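PDB 3TMG: glycine betaine, L-proline ABC transporter, glycine/betaine/L-proline-binding protein (ProX) from Borrelia burgdorferi, which binds glycine betaine (trimethyl glycine) and probably delivers it to an ABC transporter for uptake across the cell membrane. Local coordinates for residues Ser158-Met163 / Lys183-Phe188; Phe231-Asp236 / Val257-Lys262; Asp246-Pro249 / Tyr253-Ala256. All blocks are in the same frame, centred on the assembly; numbering follows the deposited sequence. Where two conformers were deposited one is given.

Contact 1 (Ser158-Met163 / Lys183-Phe188)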
ATOM      1  N   SER A 158      -4.822  14.489  -2.983  1.00 26.73           N
ATOM      2  CA  SER A 158      -5.781  14.492  -1.893  1.00 27.30           C
ATOM      3  C   SER A 158      -5.428  13.345  -0.961  1.00 25.82           C
ATOM      4  O   SER A 158      -4.482  13.466  -0.175  1.00 26.46           O
ATOM      5  CB  SER A 158      -7.247  14.444  -2.398  1.00 27.67           C
ATOM      6  OG  SER A 158      -7.575  13.239  -3.089  1.00 27.97           O
ATOM      7  N   SER A 159      -6.154  12.228  -1.064  1.00 24.46           N
ATOM      8  CA  SER A 159      -5.893  11.045  -0.226  1.00 23.43           C
ATOM      9  C   SER A 159      -6.608   9.860  -0.853  1.00 21.96           C
ATOM     10  O   SER A 159      -7.450  10.061  -1.725  1.00 21.93           O
ATOM     11  CB  SER A 159      -6.432  11.289   1.200  1.00 24.62           C
ATOM     12  OG  SER A 159      -7.851  11.483   1.172  1.00 25.76           O
ATOM     13  N   GLU A 160      -6.280   8.649  -0.415  1.00 21.11           N
ATOM     14  CA  GLU A 160      -6.970   7.454  -0.866  1.00 20.61           C
ATOM     15  C   GLU A 160      -8.504   7.610  -0.649  1.00 21.34           C
ATOM     16  O   GLU A 160      -9.258   7.269  -1.532  1.00 20.42           O
ATOM     17  CB  GLU A 160      -6.467   6.180  -0.177  1.00 20.50           C
ATOM     18  CG  GLU A 160      -7.077   4.904  -0.797  1.00 21.59           C
ATOM     19  CD  GLU A 160      -6.841   3.609  -0.006  1.00 24.37           C
ATOM     20  OE1 GLU A 160      -6.196   3.667   1.044  1.00 24.74           O
ATOM     21  OE2 GLU A 160      -7.320   2.514  -0.414  1.00 24.53           O
ATOM     22  N   SER A 161      -8.921   8.124   0.518  1.00 20.78           N
ATOM     23  CA  SER A 161     -10.349   8.260   0.837  0.70 22.27           C
ATOM     24  C   SER A 161     -11.085   9.239  -0.100  1.00 22.20           C
ATOM     25  O   SER A 161     -12.182   8.932  -0.605  1.00 23.10           O
ATOM     26  CB  SER A 161     -10.535   8.672   2.301  0.70 22.54           C
ATOM     27  OG  SER A 161     -10.257   7.556   3.123  0.70 20.99           O
ATOM     28  N   VAL A 162     -10.480  10.395  -0.349  1.00 22.10           N
ATOM     29  CA  VAL A 162     -11.073  11.405  -1.226  1.00 22.87           C
ATOM     30  C   VAL A 162     -11.101  10.875  -2.662  1.00 22.38           C
ATOM     31  O   VAL A 162     -12.131  11.007  -3.352  1.00 22.74           O
ATOM     32  CB  VAL A 162     -10.304  12.751  -1.181  1.00 23.62           C
ATOM     33  CG1 VAL A 162     -10.737  13.645  -2.306  1.00 24.53           C
ATOM     34  CG2 VAL A 162     -10.505  13.419   0.165  1.00 24.98           C
ATOM     35  N   MET A 163      -9.978  10.275  -3.114  1.00 20.05           N
ATOM     36  CA  MET A 163      -9.913   9.681  -4.474  1.00 19.06           C
ATOM     37  C   MET A 163     -11.044   8.647  -4.661  1.00 18.16           C
ATOM     38  O   MET A 163     -11.791   8.705  -5.631  1.00 18.58           O
ATOM     39  CB  MET A 163      -8.518   9.058  -4.758  1.00 18.27           C
ATOM     40  CG  MET A 163      -8.398   8.327  -6.102  1.00 18.20           C
ATOM     41  SD  MET A 163      -9.031   6.627  -6.130  1.00 17.78           S
ATOM     42  CE  MET A 163      -7.684   5.850  -5.225  1.00 17.24           C
ATOM     43  N   LYS A 183      -3.721  -2.560  -7.488  1.00 11.45           N
ATOM     44  CA  LYS A 183      -4.150  -3.809  -6.882  1.00 11.75           C
ATOM     45  C   LYS A 183      -3.045  -4.233  -5.931  1.00 10.92           C
ATOM     46  O   LYS A 183      -1.851  -4.017  -6.207  1.00 11.05           O
ATOM     47  CB  LYS A 183      -4.432  -4.921  -7.936  1.00 12.32           C
ATOM     48  CG  LYS A 183      -5.568  -4.601  -8.883  1.00 13.11           C
ATOM     49  CD  LYS A 183      -5.812  -5.747  -9.885  1.00 13.68           C
ATOM     50  CE  LYS A 183      -7.188  -5.624 -10.561  1.00 15.02           C
ATOM     51  NZ  LYS A 183      -7.264  -6.539 -11.755  1.00 15.75           N
ATOM     52  N   PRO A 184      -3.419  -4.863  -4.803  1.00 10.49           N
ATOM     53  CA  PRO A 184      -4.742  -5.347  -4.431  1.00 11.03           C
ATOM     54  C   PRO A 184      -5.642  -4.223  -3.924  1.00 11.22           C
ATOM     55  O   PRO A 184      -5.204  -3.408  -3.112  1.00 11.55           O
ATOM     56  CB  PRO A 184      -4.454  -6.340  -3.275  1.00 10.67           C
ATOM     57  CG  PRO A 184      -3.176  -5.806  -2.660  1.00 10.38           C
ATOM     58  CD  PRO A 184      -2.379  -5.220  -3.830  1.00 10.00           C
ATOM     59  N   HIS A 185      -6.887  -4.181  -4.393  1.00 11.72           N
ATOM     60  CA  HIS A 185      -7.841  -3.205  -3.864  1.00 12.01           C
ATOM     61  C   HIS A 185      -9.231  -3.726  -4.125  1.00 12.82           C
ATOM     62  O   HIS A 185      -9.502  -4.264  -5.227  1.00 13.96           O
ATOM     63  CB  HIS A 185      -7.638  -1.805  -4.485  1.00 11.55           C
ATOM     64  CG  HIS A 185      -8.188  -0.678  -3.629  1.00 11.70           C
ATOM     65  ND1 HIS A 185      -9.506  -0.472  -3.483  1.00 12.90           N
ATOM     66  CD2 HIS A 185      -7.559   0.256  -2.809  1.00 12.05           C
ATOM     67  CE1 HIS A 185      -9.730   0.598  -2.668  1.00 13.04           C
ATOM     68  NE2 HIS A 185      -8.548   1.051  -2.255  1.00 12.44           N
ATOM     69  N   TRP A 186     -10.113  -3.602  -3.142  1.00 13.12           N
ATOM     70  CA  TRP A 186     -11.542  -4.014  -3.343  1.00 14.44           C
ATOM     71  C   TRP A 186     -12.289  -3.144  -4.359  1.00 14.66           C
ATOM     72  O   TRP A 186     -13.361  -3.535  -4.857  1.00 15.60           O
ATOM     73  CB  TRP A 186     -12.289  -4.057  -1.985  1.00 15.23           C
ATOM     74  CG  TRP A 186     -12.114  -2.759  -1.243  1.00 15.16           C
ATOM     75  CD1 TRP A 186     -11.209  -2.468  -0.212  1.00 15.56           C
ATOM     76  CD2 TRP A 186     -12.771  -1.483  -1.541  1.00 16.13           C
ATOM     77  NE1 TRP A 186     -11.266  -1.131   0.134  1.00 15.53           N
ATOM     78  CE2 TRP A 186     -12.215  -0.498  -0.604  1.00 16.11           C
ATOM     79  CE3 TRP A 186     -13.756  -1.077  -2.442  1.00 16.89           C
ATOM     80  CZ2 TRP A 186     -12.649   0.800  -0.574  1.00 16.48           C
ATOM     81  CZ3 TRP A 186     -14.152   0.254  -2.426  1.00 17.56           C
ATOM     82  CH2 TRP A 186     -13.611   1.173  -1.503  1.00 17.87           C
ATOM     83  N   ALA A 187     -11.730  -1.982  -4.733  1.00 13.96           N
ATOM     84  CA  ALA A 187     -12.404  -1.123  -5.738  1.00 14.59           C
ATOM     85  C   ALA A 187     -12.654  -1.868  -7.060  1.00 15.39           C
ATOM     86  O   ALA A 187     -13.659  -1.613  -7.726  1.00 15.90           O
ATOM     87  CB  ALA A 187     -11.603   0.154  -6.007  1.00 13.86           C
ATOM     88  N   PHE A 188     -11.739  -2.785  -7.429  1.00 15.22           N
ATOM     89  CA  PHE A 188     -11.898  -3.585  -8.646  1.00 16.52           C
ATOM     90  C   PHE A 188     -13.027  -4.600  -8.576  1.00 17.96           C
ATOM     91  O   PHE A 188     -13.575  -5.001  -9.608  1.00 20.36           O
ATOM     92  CB  PHE A 188     -10.546  -4.255  -9.021  1.00 15.75           C
ATOM     93  CG  PHE A 188      -9.576  -3.270  -9.582  1.00 15.44           C
ATOM     94  CD1 PHE A 188      -9.650  -2.928 -10.924  1.00 15.65           C
ATOM     95  CD2 PHE A 188      -8.637  -2.636  -8.770  1.00 14.42           C
ATOM     96  CE1 PHE A 188      -8.793  -1.963 -11.450  1.00 15.33           C
ATOM     97  CE2 PHE A 188      -7.783  -1.675  -9.299  1.00 14.52           C
ATOM     98  CZ  PHE A 188      -7.867  -1.343 -10.642  1.00 14.63           C
TER
HETATM   99  O   HOH W   1      -9.375   1.487   1.482  1.00 36.74           O

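Contact 2 (Phe231-Asp236 / Val257-Lys262)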
ATOM      1  N   PHE A 231       6.597 -12.638   7.834  1.00 16.14           N
ATOM      2  CA  PHE A 231       5.274 -12.124   7.477  1.00 14.87           C
ATOM      3  C   PHE A 231       5.048 -12.239   5.951  1.00 14.59           C
ATOM      4  O   PHE A 231       5.817 -11.694   5.174  1.00 14.90           O
ATOM      5  CB  PHE A 231       5.157 -10.667   7.908  1.00 14.21           C
ATOM      6  CG  PHE A 231       3.903  -9.987   7.419  1.00 13.31           C
ATOM      7  CD1 PHE A 231       2.662 -10.451   7.818  1.00 13.31           C
ATOM      8  CD2 PHE A 231       3.977  -8.888   6.556  1.00 12.62           C
ATOM      9  CE1 PHE A 231       1.498  -9.817   7.358  1.00 13.01           C
ATOM     10  CE2 PHE A 231       2.810  -8.241   6.085  1.00 12.06           C
ATOM     11  CZ  PHE A 231       1.585  -8.708   6.486  1.00 12.00           C
ATOM     12  N   TYR A 232       3.959 -12.882   5.555  1.00 14.18           N
ATOM     13  CA  TYR A 232       3.640 -13.046   4.138  1.00 14.02           C
ATOM     14  C   TYR A 232       2.146 -13.299   4.051  1.00 13.71           C
ATOM     15  O   TYR A 232       1.593 -14.079   4.850  1.00 13.68           O
ATOM     16  CB  TYR A 232       4.402 -14.259   3.517  1.00 14.70           C
ATOM     17  CG  TYR A 232       4.221 -14.289   2.025  1.00 14.65           C
ATOM     18  CD1 TYR A 232       3.110 -14.942   1.439  1.00 14.72           C
ATOM     19  CD2 TYR A 232       5.094 -13.567   1.211  1.00 14.53           C
ATOM     20  CE1 TYR A 232       2.927 -14.916   0.052  1.00 14.85           C
ATOM     21  CE2 TYR A 232       4.933 -13.515  -0.147  1.00 14.61           C
ATOM     22  CZ  TYR A 232       3.862 -14.190  -0.720  1.00 14.97           C
ATOM     23  OH  TYR A 232       3.759 -14.068  -2.076  1.00 15.59           O
ATOM     24  N   TRP A 233       1.487 -12.662   3.098  1.00 13.11           N
ATOM     25  CA  TRP A 233       0.091 -13.035   2.855  1.00 13.93           C
ATOM     26  C   TRP A 233      -0.348 -12.746   1.440  1.00 14.39           C
ATOM     27  O   TRP A 233       0.439 -12.199   0.644  1.00 14.04           O
ATOM     28  CB  TRP A 233      -0.827 -12.381   3.905  1.00 13.39           C
ATOM     29  CG  TRP A 233      -0.865 -10.867   3.917  1.00 12.91           C
ATOM     30  CD1 TRP A 233      -0.076  -9.954   3.208  1.00 12.42           C
ATOM     31  CD2 TRP A 233      -1.809 -10.056   4.683  1.00 12.76           C
ATOM     32  NE1 TRP A 233      -0.460  -8.658   3.508  1.00 12.33           N
ATOM     33  CE2 TRP A 233      -1.523  -8.667   4.366  1.00 12.17           C
ATOM     34  CE3 TRP A 233      -2.843 -10.358   5.587  1.00 13.88           C
ATOM     35  CZ2 TRP A 233      -2.257  -7.616   4.919  1.00 12.32           C
ATOM     36  CZ3 TRP A 233      -3.572  -9.302   6.150  1.00 13.45           C
ATOM     37  CH2 TRP A 233      -3.277  -7.961   5.828  1.00 13.07           C
ATOM     38  N   SER A 234      -1.624 -13.075   1.161  1.00 14.99           N
ATOM     39  CA  SER A 234      -2.152 -13.121  -0.199  0.50 14.83           C
ATOM     40  C   SER A 234      -3.560 -12.532  -0.264  1.00 15.04           C
ATOM     41  O   SER A 234      -4.176 -12.262   0.760  1.00 13.95           O
ATOM     42  CB  SER A 234      -2.165 -14.577  -0.704  0.50 15.65           C
ATOM     43  OG  SER A 234      -0.915 -15.185  -0.484  0.50 15.28           O
ATOM     44  N   ASP A 235      -4.053 -12.329  -1.489  1.00 15.27           N
ATOM     45  CA  ASP A 235      -5.364 -11.718  -1.745  1.00 16.08           C
ATOM     46  C   ASP A 235      -6.490 -12.297  -0.914  1.00 16.70           C
ATOM     47  O   ASP A 235      -7.380 -11.568  -0.487  1.00 16.66           O
ATOM     48  CB  ASP A 235      -5.740 -11.941  -3.236  1.00 16.63           C
ATOM     49  CG  ASP A 235      -5.065 -10.927  -4.160  1.00 17.41           C
ATOM     50  OD1 ASP A 235      -4.230 -10.165  -3.685  1.00 16.18           O
ATOM     51  OD2 ASP A 235      -5.359 -10.882  -5.375  1.00 17.64           O
ATOM     52  N   ASP A 236      -6.522 -13.618  -0.745  1.00 17.13           N
ATOM     53  CA  ASP A 236      -7.666 -14.173  -0.030  1.00 18.67           C
ATOM     54  C   ASP A 236      -7.722 -13.759   1.436  1.00 17.66           C
ATOM     55  O   ASP A 236      -8.791 -13.850   2.023  1.00 17.41           O
ATOM     56  CB  ASP A 236      -7.736 -15.674  -0.134  1.00 21.54           C
ATOM     57  CG  ASP A 236      -6.644 -16.328   0.607  1.00 23.37           C
ATOM     58  OD1 ASP A 236      -5.569 -15.736   0.784  1.00 24.24           O
ATOM     59  OD2 ASP A 236      -6.855 -17.461   1.023  1.00 29.47           O
ATOM     60  N   VAL A 257      -7.538  -7.803  15.415  1.00 17.03           N
ATOM     61  CA  VAL A 257      -7.654  -8.777  16.485  1.00 19.19           C
ATOM     62  C   VAL A 257      -8.463  -9.995  15.987  1.00 20.07           C
ATOM     63  O   VAL A 257      -8.023 -11.140  16.140  1.00 20.95           O
ATOM     64  CB  VAL A 257      -8.270  -8.156  17.758  1.00 19.74           C
ATOM     65  CG1 VAL A 257      -8.599  -9.249  18.785  1.00 21.21           C
ATOM     66  CG2 VAL A 257      -7.314  -7.130  18.339  1.00 19.28           C
ATOM     67  N   GLU A 258      -9.644  -9.743  15.405  1.00 20.95           N
ATOM     68  CA  GLU A 258     -10.476 -10.811  14.808  1.00 22.57           C
ATOM     69  C   GLU A 258      -9.720 -11.611  13.723  1.00 20.77           C
ATOM     70  O   GLU A 258      -9.778 -12.843  13.715  1.00 20.53           O
ATOM     71  CB  GLU A 258     -11.792 -10.277  14.214  1.00 25.07           C
ATOM     72  CG  GLU A 258     -12.672  -9.547  15.212  1.00 31.78           C
ATOM     73  CD  GLU A 258     -13.967  -9.021  14.579  1.00 37.25           C
ATOM     74  OE1 GLU A 258     -14.503  -9.719  13.678  1.00 42.29           O
ATOM     75  OE2 GLU A 258     -14.438  -7.923  14.978  1.00 39.09           O
ATOM     76  N   PHE A 259      -9.021 -10.914  12.833  1.00 18.64           N
ATOM     77  CA  PHE A 259      -8.233 -11.591  11.768  1.00 18.25           C
ATOM     78  C   PHE A 259      -7.238 -12.611  12.348  1.00 18.36           C
ATOM     79  O   PHE A 259      -7.144 -13.758  11.882  1.00 19.22           O
ATOM     80  CB  PHE A 259      -7.477 -10.559  10.921  1.00 17.10           C
ATOM     81  CG  PHE A 259      -6.609 -11.176   9.883  1.00 16.55           C
ATOM     82  CD1 PHE A 259      -5.326 -11.585  10.191  1.00 16.68           C
ATOM     83  CD2 PHE A 259      -7.065 -11.316   8.584  1.00 16.20           C
ATOM     84  CE1 PHE A 259      -4.517 -12.204   9.218  1.00 17.20           C
ATOM     85  CE2 PHE A 259      -6.246 -11.882   7.595  1.00 16.32           C
ATOM     86  CZ  PHE A 259      -4.970 -12.335   7.911  1.00 16.45           C
ATOM     87  N   VAL A 260      -6.525 -12.197  13.381  1.00 18.11           N
ATOM     88  CA  VAL A 260      -5.509 -13.050  14.022  1.00 18.87           C
ATOM     89  C   VAL A 260      -6.142 -14.294  14.696  1.00 20.52           C
ATOM     90  O   VAL A 260      -5.599 -15.401  14.588  1.00 20.41           O
ATOM     91  CB  VAL A 260      -4.626 -12.217  14.989  1.00 18.78           C
ATOM     92  CG1 VAL A 260      -3.777 -13.119  15.905  1.00 19.55           C
ATOM     93  CG2 VAL A 260      -3.721 -11.279  14.188  1.00 17.14           C
ATOM     94  N   GLU A 261      -7.300 -14.093  15.344  1.00 20.96           N
ATOM     95  CA  GLU A 261      -8.089 -15.195  15.920  1.00 22.82           C
ATOM     96  C   GLU A 261      -8.602 -16.168  14.850  1.00 23.47           C
ATOM     97  O   GLU A 261      -8.540 -17.390  15.063  1.00 24.58           O
ATOM     98  CB  GLU A 261      -9.243 -14.646  16.782  1.00 23.05           C
ATOM     99  N   LYS A 262      -9.074 -15.638  13.722  1.00 22.23           N
ATOM    100  CA  LYS A 262      -9.658 -16.419  12.637  1.00 23.24           C
ATOM    101  C   LYS A 262      -8.621 -17.120  11.738  1.00 23.07           C
ATOM    102  O   LYS A 262      -8.944 -18.093  11.091  1.00 23.82           O
ATOM    103  CB  LYS A 262     -10.557 -15.536  11.743  1.00 22.67           C
TER

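Contact 3 (Asp246-Pro249 / Tyr253-Ala256)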
ATOM      1  N   ASP A 246     -12.954  -0.866   5.243  1.00 14.55           N
ATOM      2  CA  ASP A 246     -13.662   0.192   4.522  1.00 15.27           C
ATOM      3  C   ASP A 246     -15.142   0.290   4.962  1.00 15.96           C
ATOM      4  O   ASP A 246     -15.701   1.392   5.126  1.00 16.21           O
ATOM      5  CB  ASP A 246     -13.581   0.001   2.990  1.00 15.27           C
ATOM      6  CG  ASP A 246     -14.449   1.005   2.251  1.00 16.75           C
ATOM      7  OD1 ASP A 246     -13.964   2.137   2.105  1.00 17.38           O
ATOM      8  OD2 ASP A 246     -15.594   0.704   1.836  1.00 17.21           O
ATOM      9  N   LYS A 247     -15.792  -0.845   5.159  1.00 15.91           N
ATOM     10  CA  LYS A 247     -17.209  -0.834   5.539  1.00 17.31           C
ATOM     11  C   LYS A 247     -17.401  -0.556   7.027  1.00 17.55           C
ATOM     12  O   LYS A 247     -18.514  -0.273   7.457  1.00 18.37           O
ATOM     13  CB  LYS A 247     -17.867  -2.184   5.196  1.00 18.34           C
ATOM     14  CG  LYS A 247     -17.866  -2.490   3.709  1.00 18.41           C
ATOM     15  CD  LYS A 247     -18.405  -3.902   3.425  1.00 19.84           C
ATOM     16  CE  LYS A 247     -18.697  -4.028   1.943  1.00 20.44           C
ATOM     17  NZ  LYS A 247     -18.663  -5.465   1.521  1.00 21.03           N
ATOM     18  N   GLU A 248     -16.312  -0.619   7.794  1.00 16.51           N
ATOM     19  CA  GLU A 248     -16.383  -0.445   9.255  1.00 17.30           C
ATOM     20  C   GLU A 248     -15.358   0.586   9.664  1.00 16.29           C
ATOM     21  O   GLU A 248     -14.377   0.244  10.283  1.00 15.79           O
ATOM     22  CB  GLU A 248     -16.159  -1.785   9.981  1.00 17.70           C
ATOM     23  CG  GLU A 248     -17.236  -2.806   9.641  1.00 18.85           C
ATOM     24  CD  GLU A 248     -17.014  -4.216  10.178  1.00 19.54           C
ATOM     25  OE1 GLU A 248     -15.964  -4.528  10.759  1.00 18.97           O
ATOM     26  OE2 GLU A 248     -17.943  -5.054   9.995  1.00 21.58           O
ATOM     27  N   PRO A 249     -15.577   1.866   9.294  1.00 16.66           N
ATOM     28  CA  PRO A 249     -14.475   2.830   9.526  1.00 15.97           C
ATOM     29  C   PRO A 249     -14.083   2.904  11.011  1.00 15.82           C
ATOM     30  O   PRO A 249     -14.959   2.894  11.893  1.00 16.60           O
ATOM     31  CB  PRO A 249     -15.040   4.180   9.043  1.00 16.45           C
ATOM     32  CG  PRO A 249     -16.471   3.978   8.759  1.00 17.64           C
ATOM     33  CD  PRO A 249     -16.756   2.495   8.669  1.00 17.36           C
ATOM     34  N   TYR A 253      -8.147  -1.789  14.187  1.00 16.64           N
ATOM     35  CA  TYR A 253      -7.448  -2.599  15.215  1.00 16.93           C
ATOM     36  C   TYR A 253      -8.312  -3.793  15.695  1.00 16.95           C
ATOM     37  O   TYR A 253      -7.839  -4.922  15.795  1.00 16.47           O
ATOM     38  CB  TYR A 253      -7.063  -1.718  16.399  1.00 17.77           C
ATOM     39  CG  TYR A 253      -6.498  -2.544  17.532  1.00 19.30           C
ATOM     40  CD1 TYR A 253      -5.168  -2.996  17.487  1.00 19.48           C
ATOM     41  CD2 TYR A 253      -7.298  -2.898  18.633  1.00 20.56           C
ATOM     42  CE1 TYR A 253      -4.645  -3.786  18.503  1.00 20.37           C
ATOM     43  CE2 TYR A 253      -6.771  -3.653  19.675  1.00 21.92           C
ATOM     44  CZ  TYR A 253      -5.435  -4.090  19.600  1.00 21.54           C
ATOM     45  OH  TYR A 253      -4.898  -4.849  20.636  1.00 22.65           O
ATOM     46  N   ARG A 254      -9.565  -3.527  16.045  1.00 17.33           N
ATOM     47  CA  ARG A 254     -10.492  -4.589  16.414  1.00 18.22           C
ATOM     48  C   ARG A 254     -10.573  -5.659  15.306  1.00 17.55           C
ATOM     49  O   ARG A 254     -10.583  -6.861  15.601  1.00 18.23           O
ATOM     50  CB  ARG A 254     -11.894  -4.023  16.700  1.00 19.32           C
ATOM     51  CG  ARG A 254     -12.898  -5.059  17.181  1.00 21.03           C
ATOM     52  CD  ARG A 254     -14.338  -4.613  16.871  1.00 22.07           C
ATOM     53  NE  ARG A 254     -14.615  -4.610  15.411  1.00 21.56           N
ATOM     54  CZ  ARG A 254     -15.694  -4.063  14.858  1.00 21.23           C
ATOM     55  NH1 ARG A 254     -16.577  -3.402  15.612  1.00 22.78           N
ATOM     56  NH2 ARG A 254     -15.870  -4.128  13.560  1.00 20.71           N
ATOM     57  N   ASN A 255     -10.659  -5.228  14.043  1.00 16.17           N
ATOM     58  CA  ASN A 255     -10.735  -6.180  12.926  1.00 16.00           C
ATOM     59  C   ASN A 255      -9.439  -6.961  12.731  1.00 15.85           C
ATOM     60  O   ASN A 255      -9.484  -8.151  12.357  1.00 16.55           O
ATOM     61  CB  ASN A 255     -11.133  -5.485  11.618  1.00 15.22           C
ATOM     62  CG  ASN A 255     -12.560  -4.987  11.671  1.00 15.61           C
ATOM     63  OD1 ASN A 255     -13.330  -5.398  12.553  1.00 16.33           O
ATOM     64  ND2 ASN A 255     -12.899  -4.057  10.788  1.00 14.63           N
ATOM     65  N   ALA A 256      -8.310  -6.352  13.076  1.00 15.09           N
ATOM     66  CA  ALA A 256      -7.027  -7.103  13.116  1.00 14.98           C
ATOM     67  C   ALA A 256      -7.019  -8.155  14.238  1.00 16.15           C
ATOM     68  O   ALA A 256      -6.481  -9.266  14.049  1.00 15.81           O
ATOM     69  CB  ALA A 256      -5.837  -6.134  13.258  1.00 14.31           C
TER

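Contact 1 (Ser158-Met163 / Lys183-Phe188)
Glu160 and His185 reach toward each other from opposite directions and join through one hydrogen bond. His185 NE2 donates to Glu160 OE2 at 2.7 Å. The bond is short, and at 144° it is bent. The oxygen lies at the edge of the imidazole, near the ring plane, and the nitrogen meets it nearly along the C-O axis. The carboxylate is turned well out of the ring plane, by 71°. Glu160 gets there with an extended chain, its CG anti to the backbone N (chi1 -173°).

A water also donates to Glu160 OE2, at 3.0 Å, and accepts a weak bond from Trp186 NE1. The other oxygen, OE1, takes the backbone N-H of Gly26. His185 ND1 accepts from Ala187 N at 3.0 Å, in the ring plane, a capping bond in the turn that leads into the next helix. This helps fix the ring's rotation and leaves NE2 to donate. His185 CE1 lies 3.4 Å above one face of the Trp186 ring, toward its rim. Ser159 OG caps helix 160-172 by accepting from Val162 N at 3.2 Å.

The Glu160 side chain lies about 6 Å from the bound trimethyl glycine and touches Trp25 and Trp182, two residues of its pocket. The contact joins the start of helix 160-172 to the loop between strand 179-183 and helix 187-190, with helix 235-247 packed against Pro184 and Trp186.

Contact 2 (Phe231-Asp236 / Val257-Lys262)
Trp233 and Phe259 form an offset edge-to-face pair, with the edge of the indole directed toward the face of the phenyl ring. The ring planes stand 84° apart. The centroids of the indole six-membered ring and the phenyl ring are 5.6 Å apart. The CE3-CZ3 side of the indole meets the CZ end of the phenyl ring. Phe259 CZ is 3.7 Å from Trp233 CE3 and 3.8 Å from Trp233 CZ3. The offset puts this closest contact at the CZ rim, not over the ring centre. CZ sits at the indole edge, near its plane.

The Trp233 side chain holds CG between its backbone N and carbonyl carbon (chi1 63°). With chi2 near zero (-8°) as well, the benzo edge faces helix 252-262. Phe259 extends from that helix with CG anti to its backbone N. One face of the indole is covered within its own segment by Phe231, whose CZ lies 3.6 Å above the plane of Trp233, toward the rim.

Both partners are buried, and no hydrogen bond joins the segments. Ile238 packs on Trp233, while Leu237 and Leu241 of the same helix pack on Phe259. The pair belongs to an aromatic and aliphatic core between helices, where the loop entering helix 235-247 meets helix 252-262 in a substrate-binding protein of the periplasmic-binding-protein fold.

Contact 3 (Asp246-Pro249 / Tyr253-Ala256)
Glu248 OE1 is the point where the two segments are drawn together. Glu248 OE1 forms a salt bridge with Arg254 NH2 at 2.8 Å. Asn255 ND2 gives Glu248 OE1 a weak hydrogen bond at 3.1 Å, with an N-H...O angle of 134°. The Glu248 chain is extended beyond CG, and its OE1 meets the edge of the guanidinium, near that group's plane. The carboxylate and guanidinium planes are close to perpendicular, at 85°.

Arg254 and Asn255 are also tied to each other. NE and NH2 of Arg254 both donate to Asn255 OD1, at 3.2 and 3.0 Å, in a side-on grip on a single atom. OD1 lies near the guanidinium plane, but the NE donor stands above the plane of the amide carbonyl. The arginine chain bends at chi3 (68°), which turns the NE and NH2 edge of the guanidinium toward Asn255. These bonds restrict the rotation of both groups.

The contact spans the short loop that joins two consecutive helices, 235-247 and 252-262.

Asn255 occupies the buried side, packed on Leu241 and Lys244. The side-chain oxygen OD1 of Asn245 accepts from Asn255 ND2 and is the stronger partner of that amide. Arg254 lies on the exposed side; Glu258 of its own helix adds a long, weak ion pair. Glu248 is intermediate, partly exposed, and its OE1 has a second positive partner in Lys244 NZ. The local positive charge probably favours the ionised carboxylate.

How the contacts relate
Contact 1 closes before the other two open along the chain, and contact 3 is nested inside the loop closed by contact 2. Contacts 2 and 3 share helices 235-247 and 252-262; their centres are about 13 Å apart. Contact 2 joins the approach to the first helix with the second, while contact 3 bridges the turn between them. The centre of contact 1 is about 20 Å from that of contact 2 and about 16 Å from that of contact 3. Helix 235-247 links all three: Pro184 packs on Asp235 near its start, and Trp186 on Asp246 near its end. This helix thus lies against the loop beside the ligand pocket, and helix 252-262 joins it through contacts 2 and 3.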